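Local coordinates for protein geobacter metallireducens SMUG1 (Geobacter metallireducens, PDB 5H9I) that belongs to the UDG-like clan of alpha/beta proteins and holds xanthine in a pocket beside the ends of its central parallel strands, at residues A[4-10]-A[176-181]; A[53-59]-A[134-140]; A[184-190]-A[206-212]. One frame throughout, in Å; residues are numbered along the deposited sequence.

Interaction 1. Residues A[4-10]-A[176-181]; sequences MTGLAAI and RTVVLL
Leu7 and Ile10, in the first turn of helix 7-19, pack against Arg176, Thr177 and Leu180 in the last turns of helix 160-181. This is helix-to-helix packing on the outer layer of an alpha/beta fold. Gly6 sits at the N-cap position of helix 7-19. Met4 lies in the lead-in to that helix and adds a contact with Arg176.

Apolar contacts form the inner part. Leu180 CG points away from the backbone N (chi1 177°), and CD2 beyond it reaches the N-terminal end of helix 7-19. There CD2 lies 3.4 Å from Leu7 N and 3.6 Å from Gly6 C, a close fit against bare backbone. The same methyl meets Leu7 CD2 at 3.8 Å. Leu7 CD2 also touches Thr177 CG2, and the two side chains cross at about a right angle. Ile10 slides past Arg176 in the opposite direction. Its CD1 reaches the backbone carbonyl, 3.6 Å from Arg176 O, while its CG1 lies over Arg176 CB. Ile10 CG2 faces Thr177 OG1, whose hydrogen bond goes back to Ala173 O one turn earlier. On the inner side, Leu7 and Leu181 both rest on Phe136 of strand 135-139.

The Arg176 end of the contact is partly polar. The segments share no direct hydrogen bond, but one water joins them. It donates to Ile10 O at 3.2 Å and accepts from Arg176 NH1 at 2.9 Å, lying in the guanidinium plane. Arg176 NH1 also hydrogen-bonds to a glycerol, probably from the crystallisation liquor. The bent Met4 chain crosses the extended Arg176 chain at a slant. Its methyl, Met4 CE, packs over the centre of one guanidinium face, 3.8 Å from Arg176 CZ.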
loop_
_atom_site.group_PDB
_atom_site.type_symbol
_atom_site.label_atom_id
_atom_site.label_comp_id
_atom_site.label_asym_id
_atom_site.label_seq_id
_atom_site.Cartn_x
_atom_site.Cartn_y
_atom_site.Cartn_z
ATOM N N MET A 4 -16.634 11.621 2.376
ATOM C CA MET A 4 -15.290 11.334 2.763
ATOM C C MET A 4 -14.509 12.663 2.907
ATOM O O MET A 4 -14.097 13.256 1.919
ATOM C CB MET A 4 -14.651 10.366 1.738
ATOM C CG MET A 4 -15.422 9.054 1.691
ATOM S SD MET A 4 -15.093 7.964 3.047
ATOM C CE MET A 4 -16.729 7.494 3.575
ATOM N N THR A 5 -14.275 12.998 4.149
ATOM C CA THR A 5 -13.631 14.218 4.551
ATOM C C THR A 5 -12.125 14.126 4.358
ATOM O O THR A 5 -11.408 15.188 4.258
ATOM C CB THR A 5 -13.852 14.496 6.075
ATOM O OG1 THR A 5 -13.430 13.380 6.879
ATOM C CG2 THR A 5 -15.344 14.805 6.332
ATOM N N GLY A 6 -11.595 12.873 4.329
ATOM C CA GLY A 6 -10.165 12.802 4.239
ATOM C C GLY A 6 -9.807 11.350 4.123
ATOM O O GLY A 6 -10.680 10.444 4.137
ATOM N N LEU A 7 -8.523 11.098 3.950
ATOM C CA LEU A 7 -8.072 9.738 3.908
ATOM C C LEU A 7 -8.394 8.883 5.057
ATOM O O LEU A 7 -8.566 7.674 4.950
ATOM C CB LEU A 7 -6.586 9.701 3.549
ATOM C CG LEU A 7 -6.116 10.242 2.192
ATOM C CD1 LEU A 7 -4.578 10.201 2.108
ATOM C CD2 LEU A 7 -6.649 9.458 1.113
ATOM N N ALA A 8 -8.342 9.489 6.283
ATOM C CA ALA A 8 -8.597 8.622 7.439
ATOM C C ALA A 8 -10.030 8.091 7.436
ATOM O O ALA A 8 -10.197 6.899 7.777
ATOM C CB ALA A 8 -8.412 9.443 8.718
ATOM N N ALA A 9 -10.951 8.921 7.022
ATOM C CA ALA A 9 -12.376 8.455 6.866
ATOM C C ALA A 9 -12.464 7.285 5.880
ATOM O O ALA A 9 -13.203 6.283 6.058
ATOM C CB ALA A 9 -13.240 9.562 6.387
ATOM N N ILE A 10 -11.746 7.429 4.780
ATOM C CA ILE A 10 -11.719 6.400 3.772
ATOM C C ILE A 10 -11.137 5.101 4.328
ATOM O O ILE A 10 -11.668 4.071 4.095
ATOM C CB ILE A 10 -10.913 6.871 2.538
ATOM C CG1 ILE A 10 -11.654 8.025 1.855
ATOM C CG2 ILE A 10 -10.718 5.732 1.539
ATOM C CD1 ILE A 10 -10.890 8.778 0.786
ATOM N N ARG A 176 -12.777 6.421 -3.853
ATOM C CA ARG A 176 -12.876 7.491 -2.924
ATOM C C ARG A 176 -11.526 8.250 -2.780
ATOM O O ARG A 176 -11.525 9.488 -2.710
ATOM C CB ARG A 176 -13.274 6.958 -1.568
ATOM C CG ARG A 176 -14.762 6.551 -1.495
ATOM C CD ARG A 176 -15.055 5.831 -0.283
ATOM N NE ARG A 176 -16.522 5.758 -0.054
ATOM C CZ ARG A 176 -17.084 4.943 0.804
ATOM N NH1 ARG A 176 -16.447 4.036 1.528
ATOM N NH2 ARG A 176 -18.443 5.054 0.888
ATOM N N THR A 177 -10.441 7.501 -2.767
ATOM C CA THR A 177 -9.109 8.116 -2.661
ATOM C C THR A 177 -8.841 9.045 -3.814
ATOM O O THR A 177 -8.286 10.161 -3.708
ATOM C CB THR A 177 -8.051 7.014 -2.507
ATOM O OG1 THR A 177 -8.325 6.235 -1.360
ATOM C CG2 THR A 177 -6.681 7.643 -2.473
ATOM N N VAL A 178 -9.206 8.567 -5.014
ATOM C CA VAL A 178 -8.976 9.361 -6.218
ATOM C C VAL A 178 -9.909 10.593 -6.260
ATOM O O VAL A 178 -9.484 11.681 -6.673
ATOM C CB VAL A 178 -9.130 8.449 -7.496
ATOM C CG1 VAL A 178 -9.256 9.275 -8.770
ATOM C CG2 VAL A 178 -7.940 7.519 -7.530
ATOM N N VAL A 179 -11.153 10.437 -5.852
ATOM C CA VAL A 179 -12.024 11.618 -5.816
ATOM C C VAL A 179 -11.491 12.646 -4.793
ATOM O O VAL A 179 -11.546 13.839 -5.071
ATOM C CB VAL A 179 -13.462 11.221 -5.457
ATOM C CG1 VAL A 179 -14.343 12.472 -5.103
ATOM C CG2 VAL A 179 -14.034 10.412 -6.642
ATOM N N LEU A 180 -10.925 12.161 -3.652
ATOM C CA LEU A 180 -10.377 13.166 -2.693
ATOM C C LEU A 180 -9.088 13.831 -3.159
ATOM O O LEU A 180 -8.902 15.060 -3.059
ATOM C CB LEU A 180 -10.138 12.447 -1.439
ATOM C CG LEU A 180 -9.486 13.294 -0.255
ATOM C CD1 LEU A 180 -10.512 14.266 0.252
ATOM C CD2 LEU A 180 -8.930 12.424 0.811
ATOM N N LEU A 181 -8.110 13.021 -3.637
ATOM C CA LEU A 181 -6.778 13.533 -3.932
ATOM C C LEU A 181 -6.687 14.166 -5.270
ATOM O O LEU A 181 -5.806 14.948 -5.536
ATOM C CB LEU A 181 -5.725 12.401 -3.780
ATOM C CG LEU A 181 -5.664 11.783 -2.398
ATOM C CD1 LEU A 181 -4.549 10.754 -2.494
ATOM C CD2 LEU A 181 -5.337 12.724 -1.257
HETATM O O HOH W 1 -13.598 3.331 1.658
#

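Interaction 2. Residues A[53-59]-A[134-140]; sequences KEVLFVG and RFFVANY. With XAN (xanthine), chain B; LEA (pentanoic acid), chain H.
Strands 55-59 and 135-139 pair side by side in the central parallel sheet, from Val55 with Phe135 to Gly59 with Asn139. Seven backbone hydrogen bonds join the two segments. Arg134 O begins the ladder by accepting from both Glu54 N and Val55 N. Tyr140 N ends it with a bond of 2.9 Å to Gly59 O.

One face carries Val55, Phe57, Phe135 and Val137. Val55 CB lies 3.5 Å from Phe135 CD2. The Phe57 and Phe135 rings meet rim to rim, their planes 17° apart. On the other face Leu56 CD1 lies 4.0 Å from Phe136 CD2, at the edge of that ring. Before the strand, Lys53 CE passes 3.4 Å from Phe135 O, and Lys53 NZ hydrogen-bonds to the carbonyl oxygens of Ser50, Phe48 and Phe132.

The C-terminal end enters the xanthine pocket. Asn139 grips xanthine with two bonds: OD1 accepts from N1 at 2.7 Å, and ND2 donates to O2 at 2.6 Å. At the other end Arg134 NH2 lies against C3 of pentanoic acid.

Strand 135-139 is outermost in the sheet. Helix 160-181 packs on Leu56 and Tyr140, helix 112-125 meets Val137 and Arg134, and strand 185-189 flanks strand 55-59.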
loop_
_atom_site.group_PDB
_atom_site.type_symbol
_atom_site.label_atom_id
_atom_site.label_comp_id
_atom_site.label_asym_id
_atom_site.label_seq_id
_atom_site.Cartn_x
_atom_site.Cartn_y
_atom_site.Cartn_z
ATOM N N LYS A 53 -3.162 15.794 -4.857
ATOM C CA LYS A 53 -1.899 15.220 -5.387
ATOM C C LYS A 53 -1.995 15.166 -6.893
ATOM O O LYS A 53 -3.063 15.110 -7.448
ATOM C CB LYS A 53 -1.713 13.764 -4.869
ATOM C CG LYS A 53 -1.780 13.635 -3.371
ATOM C CD LYS A 53 -0.797 14.443 -2.610
ATOM C CE LYS A 53 -0.686 13.992 -1.188
ATOM N NZ LYS A 53 -0.091 14.963 -0.238
ATOM N N GLU A 54 -0.849 15.206 -7.555
ATOM C CA GLU A 54 -0.830 14.993 -8.989
ATOM C C GLU A 54 -0.783 13.526 -9.379
ATOM O O GLU A 54 -1.346 13.086 -10.440
ATOM C CB GLU A 54 0.357 15.720 -9.605
ATOM C CG GLU A 54 0.277 17.218 -9.482
ATOM C CD GLU A 54 1.474 17.901 -10.182
ATOM O OE1 GLU A 54 1.541 19.145 -9.942
ATOM O OE2 GLU A 54 2.328 17.209 -10.893
ATOM N N VAL A 55 -0.147 12.681 -8.565
ATOM C CA VAL A 55 0.124 11.300 -8.881
ATOM C C VAL A 55 -0.079 10.452 -7.670
ATOM O O VAL A 55 0.466 10.773 -6.606
ATOM C CB VAL A 55 1.534 11.083 -9.405
ATOM C CG1 VAL A 55 1.896 9.657 -9.692
ATOM C CG2 VAL A 55 1.827 12.008 -10.626
ATOM N N LEU A 56 -0.778 9.338 -7.818
ATOM C CA LEU A 56 -0.991 8.308 -6.780
ATOM C C LEU A 56 -0.345 7.006 -7.135
ATOM O O LEU A 56 -0.719 6.467 -8.189
ATOM C CB LEU A 56 -2.461 8.098 -6.558
ATOM C CG LEU A 56 -2.842 7.045 -5.556
ATOM C CD1 LEU A 56 -2.368 7.383 -4.178
ATOM C CD2 LEU A 56 -4.342 6.831 -5.521
ATOM N N PHE A 57 0.595 6.499 -6.376
ATOM C CA PHE A 57 1.123 5.183 -6.524
ATOM C C PHE A 57 0.255 4.236 -5.731
ATOM O O PHE A 57 -0.117 4.561 -4.588
ATOM C CB PHE A 57 2.572 5.131 -6.001
ATOM C CG PHE A 57 3.580 5.771 -6.851
ATOM C CD1 PHE A 57 4.062 5.224 -8.040
ATOM C CD2 PHE A 57 4.071 7.036 -6.500
ATOM C CE1 PHE A 57 5.007 5.872 -8.800
ATOM C CE2 PHE A 57 5.036 7.662 -7.237
ATOM C CZ PHE A 57 5.486 7.068 -8.414
ATOM N N VAL A 58 -0.056 3.058 -6.269
ATOM C CA VAL A 58 -0.881 2.079 -5.647
ATOM C C VAL A 58 -0.188 0.727 -5.656
ATOM O O VAL A 58 0.188 0.190 -6.701
ATOM C CB VAL A 58 -2.240 1.912 -6.355
ATOM C CG1 VAL A 58 -3.129 0.903 -5.734
ATOM C CG2 VAL A 58 -2.858 3.273 -6.440
ATOM N N GLY A 59 0.112 0.222 -4.448
ATOM C CA GLY A 59 0.655 -1.153 -4.303
ATOM C C GLY A 59 -0.470 -2.146 -4.196
ATOM O O GLY A 59 -1.604 -1.794 -4.238
ATOM N N ARG A 134 3.310 16.541 -4.373
ATOM C CA ARG A 134 2.670 16.111 -5.610
ATOM C C ARG A 134 2.280 14.647 -5.654
ATOM O O ARG A 134 1.539 14.273 -6.495
ATOM C CB ARG A 134 3.570 16.381 -6.819
ATOM C CG ARG A 134 3.859 17.827 -7.190
ATOM C CD ARG A 134 4.765 17.811 -8.451
ATOM N NE ARG A 134 6.166 17.819 -8.117
ATOM C CZ ARG A 134 7.138 17.182 -8.753
ATOM N NH1 ARG A 134 6.888 16.407 -9.763
ATOM N NH2 ARG A 134 8.387 17.356 -8.329
ATOM N N PHE A 135 2.836 13.833 -4.756
ATOM C CA PHE A 135 2.682 12.400 -4.833
ATOM C C PHE A 135 2.030 11.827 -3.554
ATOM O O PHE A 135 2.085 12.431 -2.473
ATOM C CB PHE A 135 4.055 11.744 -5.023
ATOM C CG PHE A 135 4.693 12.035 -6.354
ATOM C CD1 PHE A 135 5.433 13.125 -6.498
ATOM C CD2 PHE A 135 4.424 11.208 -7.454
ATOM C CE1 PHE A 135 6.043 13.410 -7.692
ATOM C CE2 PHE A 135 4.977 11.473 -8.653
ATOM C CZ PHE A 135 5.747 12.554 -8.780
ATOM N N PHE A 136 1.512 10.609 -3.675
ATOM C CA PHE A 136 1.128 9.829 -2.520
ATOM C C PHE A 136 1.341 8.366 -2.826
ATOM O O PHE A 136 1.340 7.979 -4.015
ATOM C CB PHE A 136 -0.281 10.138 -2.056
ATOM C CG PHE A 136 -0.621 9.590 -0.683
ATOM C CD1 PHE A 136 0.064 10.071 0.427
ATOM C CD2 PHE A 136 -1.631 8.680 -0.515
ATOM C CE1 PHE A 136 -0.252 9.578 1.720
ATOM C CE2 PHE A 136 -1.948 8.214 0.744
ATOM C CZ PHE A 136 -1.224 8.618 1.861
ATOM N N VAL A 137 1.409 7.519 -1.805
ATOM C CA VAL A 137 1.514 6.062 -1.958
ATOM C C VAL A 137 0.491 5.366 -1.093
ATOM O O VAL A 137 0.403 5.644 0.096
ATOM C CB VAL A 137 2.979 5.536 -1.580
ATOM C CG1 VAL A 137 3.106 4.065 -1.798
ATOM C CG2 VAL A 137 4.029 6.300 -2.387
ATOM N N ALA A 138 -0.282 4.487 -1.667
ATOM C CA ALA A 138 -1.296 3.728 -0.972
ATOM C C ALA A 138 -1.325 2.300 -1.416
ATOM O O ALA A 138 -0.765 1.989 -2.446
ATOM C CB ALA A 138 -2.662 4.344 -1.250
ATOM N N ASN A 139 -1.895 1.392 -0.591
ATOM C CA ASN A 139 -2.109 0.026 -1.082
ATOM C C ASN A 139 -3.566 -0.140 -1.504
ATOM O O ASN A 139 -4.439 0.348 -0.821
ATOM C CB ASN A 139 -1.850 -1.008 0.013
ATOM C CG ASN A 139 -0.473 -1.537 -0.041
ATOM O OD1 ASN A 139 0.180 -1.563 -1.062
ATOM N ND2 ASN A 139 0.070 -1.815 1.186
ATOM N N TYR A 140 -3.788 -0.957 -2.496
ATOM C CA TYR A 140 -5.123 -1.339 -2.900
ATOM C C TYR A 140 -5.814 -2.140 -1.806
ATOM O O TYR A 140 -6.970 -1.871 -1.507
ATOM C CB TYR A 140 -4.969 -2.185 -4.144
ATOM C CG TYR A 140 -6.289 -2.753 -4.675
ATOM C CD1 TYR A 140 -7.209 -1.936 -5.214
ATOM C CD2 TYR A 140 -6.606 -4.096 -4.463
ATOM C CE1 TYR A 140 -8.448 -2.436 -5.640
ATOM C CE2 TYR A 140 -7.785 -4.597 -4.869
ATOM C CZ TYR A 140 -8.660 -3.791 -5.493
ATOM O OH TYR A 140 -9.877 -4.317 -5.895
HETATM N N9 XAN B . 6.035 -4.626 -0.183
HETATM C C4 XAN B . 4.906 -3.974 -0.218
HETATM N N3 XAN B . 4.304 -3.098 0.581
HETATM C C2 XAN B . 3.180 -2.632 0.266
HETATM O O2 XAN B . 2.633 -1.881 1.033
HETATM N N1 XAN B . 2.566 -2.917 -0.892
HETATM C C6 XAN B . 3.056 -3.734 -1.773
HETATM O O6 XAN B . 2.473 -4.053 -2.816
HETATM C C5 XAN B . 4.267 -4.348 -1.449
HETATM N N7 XAN B . 5.044 -5.217 -2.078
HETATM C C8 XAN B . 6.114 -5.380 -1.316
HETATM C C2 LEA H . 12.457 15.637 -7.709
HETATM O O2 LEA H . 12.582 14.446 -7.855
HETATM C C3 LEA H . 11.385 16.307 -8.445
HETATM C C4 LEA H . 12.073 17.269 -9.324
HETATM C C5 LEA H . 11.996 18.681 -8.844
HETATM C C6 LEA H . 12.468 19.725 -9.893
HETATM O O1 LEA H . 13.211 16.278 -7.008
#

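Interaction 3. Residues A[184-190]-A[206-212]; sequences RVVIGVG and VEVGRII
Val186 and Ile211 bury the largest areas in this pairing of parallel strands 185-189 and 207-211, with Glu207 next. The two strands belong to a beta-alpha-beta unit whose connecting helix is 191-201.

Val186 is held at both backbone ends. Its N donates to Glu207 O at 2.8 Å, with an N-H...O angle of 169°. Its O accepts from Gly209 N at 3.0 Å. Its side chain shares a face with Val208, and Cys197 of helix 191-201 touches both.

Ile211 lies on the other face. Its N donates to Gly188 O, and its O takes the N-H of Gly190, the N-cap residue of helix 191-201. CG1 stands between the backbone N and the carbonyl carbon (chi1 62°), which leaves CG2 beside the N. From there CG2 meets Ile187 CG2 at 3.9 Å, and CG1 lies 4.2 Å from Val189 CG2. Gly209, without a side chain, separates Ile211 from Glu207 along this face.

Glu207 joins mainly through its backbone. Its N donates to Arg184 O at 3.1 Å, and its carboxylate leads away from strand 185-189.

Six backbone hydrogen bonds thus fix the alignment of the strands. The side chains that meet across them are apolar, so main-chain bonds set the register, and aliphatic packing fills in on the two faces.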
loop_
_atom_site.group_PDB
_atom_site.type_symbol
_atom_site.label_atom_id
_atom_site.label_comp_id
_atom_site.label_asym_id
_atom_site.label_seq_id
_atom_site.Cartn_x
_atom_site.Cartn_y
_atom_site.Cartn_z
ATOM N N ARG A 184 -3.896 13.326 -11.496
ATOM C CA ARG A 184 -3.912 13.202 -12.928
ATOM C C ARG A 184 -3.548 11.768 -13.376
ATOM O O ARG A 184 -4.032 11.352 -14.342
ATOM C CB ARG A 184 -2.938 14.257 -13.486
ATOM C CG ARG A 184 -2.661 14.308 -14.965
ATOM C CD ARG A 184 -1.580 15.345 -15.330
ATOM N NE ARG A 184 -0.215 15.054 -14.860
ATOM C CZ ARG A 184 0.673 14.266 -15.459
ATOM N NH1 ARG A 184 0.389 13.619 -16.586
ATOM N NH2 ARG A 184 1.844 14.111 -14.920
ATOM N N VAL A 185 -2.685 11.072 -12.631
ATOM C CA VAL A 185 -2.176 9.787 -13.005
ATOM C C VAL A 185 -2.156 8.864 -11.772
ATOM O O VAL A 185 -1.785 9.367 -10.698
ATOM C CB VAL A 185 -0.745 9.886 -13.568
ATOM C CG1 VAL A 185 -0.278 8.600 -14.136
ATOM C CG2 VAL A 185 -0.637 10.976 -14.597
ATOM N N VAL A 186 -2.591 7.646 -11.972
ATOM C CA VAL A 186 -2.541 6.599 -10.949
ATOM C C VAL A 186 -1.628 5.552 -11.451
ATOM O O VAL A 186 -1.817 5.040 -12.590
ATOM C CB VAL A 186 -3.911 6.089 -10.628
ATOM C CG1 VAL A 186 -3.913 4.943 -9.687
ATOM C CG2 VAL A 186 -4.823 7.247 -10.109
ATOM N N ILE A 187 -0.645 5.135 -10.678
ATOM C CA ILE A 187 0.389 4.236 -11.140
ATOM C C ILE A 187 0.339 2.995 -10.260
ATOM O O ILE A 187 0.665 3.108 -9.050
ATOM C CB ILE A 187 1.788 4.893 -11.033
ATOM C CG1 ILE A 187 1.841 6.208 -11.806
ATOM C CG2 ILE A 187 2.884 3.907 -11.416
ATOM C CD1 ILE A 187 3.063 7.013 -11.770
ATOM N N GLY A 188 0.054 1.842 -10.846
ATOM C CA GLY A 188 0.191 0.598 -10.154
ATOM C C GLY A 188 1.659 0.227 -9.981
ATOM O O GLY A 188 2.417 0.270 -10.968
ATOM N N VAL A 189 1.999 -0.207 -8.798
ATOM C CA VAL A 189 3.363 -0.757 -8.576
ATOM C C VAL A 189 3.192 -2.274 -8.721
ATOM O O VAL A 189 2.690 -2.974 -7.843
ATOM C CB VAL A 189 3.891 -0.372 -7.232
ATOM C CG1 VAL A 189 5.306 -0.956 -7.027
ATOM C CG2 VAL A 189 3.852 1.133 -7.037
ATOM N N GLY A 190 3.600 -2.721 -9.904
ATOM C CA GLY A 190 3.383 -4.157 -10.302
ATOM C C GLY A 190 2.139 -4.337 -11.091
ATOM O O GLY A 190 1.234 -3.488 -11.151
ATOM N N VAL A 206 -8.602 10.167 -15.224
ATOM C CA VAL A 206 -7.247 9.875 -14.743
ATOM C C VAL A 206 -6.605 8.943 -15.725
ATOM O O VAL A 206 -7.302 8.174 -16.324
ATOM C CB VAL A 206 -7.125 9.130 -13.394
ATOM C CG1 VAL A 206 -7.458 9.966 -12.262
ATOM C CG2 VAL A 206 -7.923 7.852 -13.366
ATOM N N GLU A 207 -5.293 8.996 -15.905
ATOM C CA GLU A 207 -4.601 8.036 -16.641
ATOM C C GLU A 207 -4.136 6.989 -15.658
ATOM O O GLU A 207 -3.794 7.340 -14.510
ATOM C CB GLU A 207 -3.372 8.675 -17.338
ATOM C CG GLU A 207 -3.721 9.706 -18.384
ATOM C CD GLU A 207 -4.653 9.212 -19.522
ATOM O OE1 GLU A 207 -4.571 8.010 -20.008
ATOM O OE2 GLU A 207 -5.514 10.045 -19.878
ATOM N N VAL A 208 -3.992 5.771 -16.082
ATOM C CA VAL A 208 -3.465 4.693 -15.297
ATOM C C VAL A 208 -2.273 4.073 -16.011
ATOM O O VAL A 208 -2.336 3.776 -17.235
ATOM C CB VAL A 208 -4.483 3.622 -14.989
ATOM C CG1 VAL A 208 -3.853 2.383 -14.332
ATOM C CG2 VAL A 208 -5.651 4.182 -14.219
ATOM N N GLY A 209 -1.184 3.857 -15.281
ATOM C CA GLY A 209 0.024 3.250 -15.757
ATOM C C GLY A 209 0.627 2.353 -14.677
ATOM O O GLY A 209 -0.022 1.974 -13.676
ATOM N N ARG A 210 1.820 1.872 -14.967
ATOM C CA ARG A 210 2.487 0.850 -14.192
ATOM C C ARG A 210 3.954 1.209 -14.079
ATOM O O ARG A 210 4.504 1.677 -15.001
ATOM C CB ARG A 210 2.380 -0.532 -14.907
ATOM C CG ARG A 210 3.164 -1.660 -14.220
ATOM C CD ARG A 210 3.277 -3.045 -14.900
ATOM N NE ARG A 210 4.045 -3.125 -16.170
ATOM C CZ ARG A 210 5.375 -3.330 -16.371
ATOM N NH1 ARG A 210 5.785 -3.385 -17.626
ATOM N NH2 ARG A 210 6.327 -3.509 -15.413
ATOM N N ILE A 211 4.548 0.950 -12.927
ATOM C CA ILE A 211 5.961 0.785 -12.850
ATOM C C ILE A 211 6.324 -0.644 -12.379
ATOM O O ILE A 211 5.529 -1.336 -11.708
ATOM C CB ILE A 211 6.649 1.803 -11.918
ATOM C CG1 ILE A 211 6.194 1.675 -10.497
ATOM C CG2 ILE A 211 6.576 3.223 -12.562
ATOM C CD1 ILE A 211 7.051 2.491 -9.511
ATOM N N ILE A 212 7.541 -1.035 -12.714
ATOM C CA ILE A 212 8.059 -2.329 -12.241
ATOM C C ILE A 212 7.940 -2.357 -10.695
ATOM O O ILE A 212 8.285 -1.383 -10.014
ATOM C CB ILE A 212 9.505 -2.491 -12.744
ATOM C CG1 ILE A 212 10.080 -3.777 -12.321
ATOM C CG2 ILE A 212 10.329 -1.295 -12.422
ATOM C CD1 ILE A 212 11.418 -4.025 -13.113
#

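Interactions 2 and 3 lie in one parallel sheet, ordered 135-139, 55-59, 185-189, 207-211. Hydrogen bonds probably join Glu54 O to Arg184 N and Val58 O to Val189 N between them. Interaction 2 is the more buried. Each includes an outermost strand; interaction 3 is only partly buried, with Glu207 and Arg210 exposed. Both rely on backbone ladders. Interaction 1 lies further from the chain centre and relies on side-chain packing and one water. It meets interaction 2 where Leu181 O probably hydrogen-bonds to Lys53 N and Thr177 packs on Leu56, and interaction 3 where Val178 touches Val186 and Val206. Helix 160-181 thus connects all three. Of the three, interaction 2 holds a residue hydrogen-bonded to xanthine, Asn139.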